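Local coordinates for MFP2b (Ascaris suum, PDB 2BJR), which probably enhances polymerisation of the major sperm protein during the amoeboid motility of nematode sperm, and binds a zinc ion, at residues A[216-230]-A[314-326]. Sequence-based numbering, arbitrary orientation.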
loop_
_atom_site.group_PDB
_atom_site.type_symbol
_atom_site.label_atom_id
_atom_site.label_comp_id
_atom_site.label_asym_id
_atom_site.label_seq_id
_atom_site.Cartn_x
_atom_site.Cartn_y
_atom_site.Cartn_z
ATOM N N ARG A 216 -22.527 2.354 7.217
ATOM C CA ARG A 216 -23.746 1.615 7.509
ATOM C C ARG A 216 -24.047 0.629 6.399
ATOM O O ARG A 216 -23.447 0.668 5.335
ATOM C CB ARG A 216 -24.933 2.611 7.657
ATOM C CG ARG A 216 -25.210 3.497 6.400
ATOM C CD ARG A 216 -26.605 4.078 6.431
ATOM N NE ARG A 216 -26.944 5.068 5.415
ATOM C CZ ARG A 216 -27.330 4.799 4.187
ATOM N NH1 ARG A 216 -27.399 3.559 3.762
ATOM N NH2 ARG A 216 -27.655 5.802 3.366
ATOM N N SER A 217 -25.003 -0.258 6.620
ATOM C CA SER A 217 -25.532 -1.054 5.521
ATOM C C SER A 217 -26.166 -0.133 4.436
ATOM O O SER A 217 -26.819 0.880 4.723
ATOM C CB SER A 217 -26.545 -2.117 6.036
ATOM O OG SER A 217 -25.925 -2.982 7.013
ATOM N N LEU A 218 -25.918 -0.490 3.189
ATOM C CA LEU A 218 -26.504 0.155 2.049
ATOM C C LEU A 218 -27.852 -0.406 1.643
ATOM O O LEU A 218 -28.138 -1.588 1.818
ATOM C CB LEU A 218 -25.554 -0.006 0.832
ATOM C CG LEU A 218 -24.152 0.584 1.048
ATOM C CD1 LEU A 218 -23.379 0.475 -0.285
ATOM C CD2 LEU A 218 -24.182 2.006 1.537
ATOM N N ASP A 219 -28.669 0.457 1.066
ATOM C CA ASP A 219 -29.827 0.025 0.256
ATOM C C ASP A 219 -29.316 -0.131 -1.164
ATOM O O ASP A 219 -29.264 0.833 -1.924
ATOM C CB ASP A 219 -30.932 1.072 0.378
ATOM C CG ASP A 219 -32.121 0.833 -0.544
ATOM O OD1 ASP A 219 -32.321 -0.271 -1.125
ATOM O OD2 ASP A 219 -32.931 1.768 -0.734
ATOM N N THR A 220 -28.844 -1.336 -1.485
ATOM C CA THR A 220 -27.971 -1.533 -2.645
ATOM C C THR A 220 -28.643 -2.258 -3.823
ATOM O O THR A 220 -29.854 -2.496 -3.835
ATOM C CB THR A 220 -26.637 -2.187 -2.210
ATOM O OG1 THR A 220 -25.685 -2.121 -3.283
ATOM C CG2 THR A 220 -26.774 -3.679 -1.917
ATOM N N LEU A 221 -27.863 -2.551 -4.844
ATOM C CA LEU A 221 -28.360 -3.180 -6.030
ATOM C C LEU A 221 -28.575 -4.684 -5.883
ATOM O O LEU A 221 -27.980 -5.340 -5.041
ATOM C CB LEU A 221 -27.410 -2.936 -7.181
ATOM C CG LEU A 221 -27.375 -1.493 -7.656
ATOM C CD1 LEU A 221 -26.141 -1.278 -8.546
ATOM C CD2 LEU A 221 -28.653 -1.180 -8.427
ATOM N N PRO A 222 -29.463 -5.228 -6.704
ATOM C CA PRO A 222 -29.684 -6.683 -6.728
ATOM C C PRO A 222 -28.385 -7.454 -6.927
ATOM O O PRO A 222 -27.566 -7.130 -7.824
ATOM C CB PRO A 222 -30.600 -6.879 -7.962
ATOM C CG PRO A 222 -31.357 -5.629 -8.069
ATOM C CD PRO A 222 -30.368 -4.530 -7.630
ATOM N N GLY A 223 -28.195 -8.458 -6.079
ATOM C CA GLY A 223 -27.036 -9.318 -6.115
ATOM C C GLY A 223 -25.855 -8.829 -5.295
ATOM O O GLY A 223 -24.875 -9.494 -5.188
ATOM N N GLU A 224 -25.954 -7.667 -4.690
ATOM C CA GLU A 224 -24.856 -7.146 -3.905
ATOM C C GLU A 224 -25.135 -7.260 -2.423
ATOM O O GLU A 224 -26.282 -7.112 -1.961
ATOM C CB GLU A 224 -24.630 -5.684 -4.278
ATOM C CG GLU A 224 -24.297 -5.477 -5.738
ATOM C CD GLU A 224 -22.995 -6.129 -6.154
ATOM O OE1 GLU A 224 -22.044 -6.127 -5.371
ATOM O OE2 GLU A 224 -22.941 -6.686 -7.254
ATOM N N ASN A 225 -24.079 -7.510 -1.664
ATOM C CA ASN A 225 -24.132 -7.445 -0.215
ATOM C C ASN A 225 -24.284 -6.006 0.286
ATOM O O ASN A 225 -23.543 -5.108 -0.170
ATOM C CB ASN A 225 -22.862 -8.088 0.330
ATOM C CG ASN A 225 -22.953 -8.479 1.769
ATOM O OD1 ASN A 225 -22.994 -7.638 2.662
ATOM N ND2 ASN A 225 -22.960 -9.803 2.020
ATOM N N PRO A 226 -25.236 -5.754 1.196
ATOM C CA PRO A 226 -25.401 -4.429 1.787
ATOM C C PRO A 226 -24.186 -3.874 2.563
ATOM O O PRO A 226 -24.088 -2.654 2.735
ATOM C CB PRO A 226 -26.619 -4.591 2.718
ATOM C CG PRO A 226 -27.299 -5.823 2.305
ATOM C CD PRO A 226 -26.221 -6.724 1.728
ATOM N N ASP A 227 -23.283 -4.731 3.035
ATOM C CA ASP A 227 -22.107 -4.294 3.804
ATOM C C ASP A 227 -20.875 -4.417 2.900
ATOM O O ASP A 227 -20.340 -5.508 2.636
ATOM C CB ASP A 227 -21.962 -5.079 5.098
ATOM C CG ASP A 227 -23.128 -4.851 6.027
ATOM O OD1 ASP A 227 -23.510 -3.674 6.260
ATOM O OD2 ASP A 227 -23.755 -5.806 6.537
ATOM N N GLN A 228 -20.469 -3.252 2.413
ATOM C CA GLN A 228 -19.417 -3.125 1.423
ATOM C C GLN A 228 -18.327 -2.245 1.991
ATOM O O GLN A 228 -18.618 -1.269 2.635
ATOM C CB GLN A 228 -19.995 -2.482 0.181
ATOM C CG GLN A 228 -20.987 -3.329 -0.557
ATOM C CD GLN A 228 -21.813 -2.567 -1.595
ATOM O OE1 GLN A 228 -21.356 -1.565 -2.178
ATOM N NE2 GLN A 228 -23.018 -3.040 -1.837
ATOM N N TYR A 229 -17.073 -2.593 1.748
ATOM C CA TYR A 229 -15.959 -1.923 2.357
ATOM C C TYR A 229 -14.931 -1.537 1.307
ATOM O O TYR A 229 -14.883 -2.118 0.245
ATOM C CB TYR A 229 -15.285 -2.801 3.385
ATOM C CG TYR A 229 -16.226 -3.331 4.480
ATOM C CD1 TYR A 229 -17.049 -4.448 4.233
ATOM C CD2 TYR A 229 -16.283 -2.728 5.718
ATOM C CE1 TYR A 229 -17.873 -4.968 5.220
ATOM C CE2 TYR A 229 -17.160 -3.220 6.697
ATOM C CZ TYR A 229 -17.905 -4.374 6.429
ATOM O OH TYR A 229 -18.766 -4.889 7.368
ATOM N N VAL A 230 -14.165 -0.491 1.602
ATOM C CA VAL A 230 -13.223 0.071 0.640
ATOM C C VAL A 230 -11.978 -0.801 0.415
ATOM O O VAL A 230 -11.307 -1.202 1.356
ATOM C CB VAL A 230 -12.758 1.430 1.147
ATOM C CG1 VAL A 230 -11.650 2.023 0.171
ATOM C CG2 VAL A 230 -13.931 2.390 1.222
ATOM N N PRO A 314 -12.444 6.580 -3.169
ATOM C CA PRO A 314 -13.592 5.708 -2.950
ATOM C C PRO A 314 -14.894 6.541 -2.968
ATOM O O PRO A 314 -14.900 7.632 -2.423
ATOM C CB PRO A 314 -13.349 5.128 -1.518
ATOM C CG PRO A 314 -11.995 5.524 -1.151
ATOM C CD PRO A 314 -11.707 6.797 -1.901
ATOM N N ALA A 315 -15.976 6.001 -3.511
ATOM C CA ALA A 315 -17.229 6.753 -3.662
ATOM C C ALA A 315 -18.392 5.800 -3.757
ATOM O O ALA A 315 -18.324 4.790 -4.442
ATOM C CB ALA A 315 -17.172 7.605 -4.881
ATOM N N VAL A 316 -19.467 6.122 -3.051
ATOM C CA VAL A 316 -20.717 5.439 -3.213
ATOM C C VAL A 316 -21.496 6.206 -4.284
ATOM O O VAL A 316 -21.718 7.421 -4.156
ATOM C CB VAL A 316 -21.504 5.462 -1.888
ATOM C CG1 VAL A 316 -22.842 4.825 -2.060
ATOM C CG2 VAL A 316 -20.716 4.773 -0.777
ATOM N N LEU A 317 -21.897 5.497 -5.327
ATOM C CA LEU A 317 -22.712 6.013 -6.412
ATOM C C LEU A 317 -24.172 5.703 -6.133
ATOM O O LEU A 317 -24.481 4.723 -5.460
ATOM C CB LEU A 317 -22.345 5.324 -7.729
ATOM C CG LEU A 317 -21.088 5.803 -8.454
ATOM C CD1 LEU A 317 -19.875 5.520 -7.626
ATOM C CD2 LEU A 317 -21.000 5.168 -9.827
ATOM N N ILE A 318 -25.057 6.542 -6.666
ATOM C CA ILE A 318 -26.483 6.253 -6.699
ATOM C C ILE A 318 -26.861 5.821 -8.110
ATOM O O ILE A 318 -26.777 6.617 -9.037
ATOM C CB ILE A 318 -27.313 7.504 -6.318
ATOM C CG1 ILE A 318 -26.888 8.051 -4.963
ATOM C CG2 ILE A 318 -28.799 7.185 -6.344
ATOM C CD1 ILE A 318 -26.964 7.055 -3.830
ATOM N N VAL A 319 -27.235 4.560 -8.262
ATOM C CA VAL A 319 -27.545 3.936 -9.538
ATOM C C VAL A 319 -28.899 3.236 -9.412
ATOM O O VAL A 319 -29.085 2.354 -8.554
ATOM C CB VAL A 319 -26.473 2.880 -9.895
ATOM C CG1 VAL A 319 -26.859 2.075 -11.179
ATOM C CG2 VAL A 319 -25.173 3.525 -10.069
ATOM N N ASP A 320 -29.863 3.632 -10.242
ATOM C CA ASP A 320 -31.191 3.035 -10.181
ATOM C C ASP A 320 -31.783 3.304 -8.797
ATOM O O ASP A 320 -32.470 2.467 -8.241
ATOM C CB ASP A 320 -31.129 1.510 -10.436
ATOM C CG ASP A 320 -30.764 1.145 -11.890
ATOM O OD1 ASP A 320 -30.840 2.033 -12.782
ATOM O OD2 ASP A 320 -30.388 -0.022 -12.218
ATOM N N GLY A 321 -31.495 4.456 -8.217
ATOM C CA GLY A 321 -31.960 4.773 -6.874
ATOM C C GLY A 321 -31.320 4.004 -5.715
ATOM O O GLY A 321 -31.700 4.188 -4.569
ATOM N N LYS A 322 -30.310 3.186 -6.000
ATOM C CA LYS A 322 -29.644 2.360 -4.988
ATOM C C LYS A 322 -28.200 2.817 -4.778
ATOM O O LYS A 322 -27.581 3.396 -5.673
ATOM C CB LYS A 322 -29.637 0.908 -5.449
ATOM C CG LYS A 322 -31.042 0.305 -5.661
ATOM C CD LYS A 322 -31.847 0.352 -4.358
ATOM C CE LYS A 322 -33.186 -0.390 -4.482
ATOM N NZ LYS A 322 -33.936 -0.381 -3.205
ATOM N N GLU A 323 -27.696 2.533 -3.591
ATOM C CA GLU A 323 -26.349 2.880 -3.151
ATOM C C GLU A 323 -25.392 1.738 -3.458
ATOM O O GLU A 323 -25.718 0.603 -3.178
ATOM C CB GLU A 323 -26.364 3.090 -1.663
ATOM C CG GLU A 323 -27.202 4.287 -1.224
ATOM C CD GLU A 323 -27.667 4.219 0.207
ATOM O OE1 GLU A 323 -27.604 3.147 0.821
ATOM O OE2 GLU A 323 -28.096 5.281 0.714
ATOM N N ILE A 324 -24.205 2.051 -3.974
ATOM C CA ILE A 324 -23.248 1.033 -4.418
ATOM C C ILE A 324 -21.843 1.602 -4.437
ATOM O O ILE A 324 -21.594 2.657 -5.010
ATOM C CB ILE A 324 -23.659 0.451 -5.771
ATOM C CG1 ILE A 324 -22.674 -0.624 -6.262
ATOM C CG2 ILE A 324 -23.804 1.538 -6.822
ATOM C CD1 ILE A 324 -22.700 -1.835 -5.430
ATOM N N LEU A 325 -20.914 0.890 -3.792
ATOM C CA LEU A 325 -19.558 1.359 -3.632
ATOM C C LEU A 325 -18.669 1.079 -4.869
ATOM O O LEU A 325 -18.542 -0.071 -5.323
ATOM C CB LEU A 325 -18.947 0.733 -2.392
ATOM C CG LEU A 325 -17.514 1.082 -2.065
ATOM C CD1 LEU A 325 -17.384 2.572 -1.811
ATOM C CD2 LEU A 325 -16.946 0.330 -0.868
ATOM N N GLY A 326 -18.063 2.156 -5.359
ATOM C CA GLY A 326 -17.072 2.094 -6.433
ATOM C C GLY A 326 -16.043 3.209 -6.315
ATOM O O GLY A 326 -15.440 3.419 -5.269
#
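Arg216 meets the carboxylate of Glu323 end-on, NH1 giving a hydrogen bond to OE1 and NH2 to OE2, the latter at 2.7 Å. This salt bridge is twisted, with guanidinium and carboxylate planes 38° apart, although both oxygens stay close to the guanidinium plane and are met on their syn sides. Glu323 OE1 takes a second bond on its anti side from the backbone N of Asp219, 2.9 Å away and on the opposite face of the carboxylate from Arg216 NH1. NH1 also bonds Ser217 O, which helps fix the guanidinium. The backbone of Glu323 is held too: its N donates to Asp219 O at 2.9 Å, while its O receives Thr220 OG1 at 2.7 Å in the carbonyl plane. With OG1 anti to the backbone N (chi1 -168°), the Thr220 hydroxyl is turned to Glu323 O. Next door, Lys322 bends at chi2, passes its CG and CD by Thr220 O and brings NZ to the syn side of Asp219 OD1, 2.6 Å away.

Gln228 reaches out extended. Its OE1 accepts the N-H of Leu325 at 3.0 Å, nearly in line with the C=O, while NE2 donates to Asn225 O and Thr220 OG1, so both ends of the amide are used and its flip is settled. Toward the turn of the hairpin, the Leu221 and Ile324 side chains cross at about a right angle, with Leu221 CD1 4.0 Å from Ile324 CG2, and Leu221 CD2 rests on Lys322 CB. Val230 packs on the Pro314 ring.

The contact packs the loop before strand 229-235 of one sheet against an antiparallel beta hairpin of another, strands 313-319 and 322-329 joined by a type I' turn, both within the second cytosolic motility protein family region.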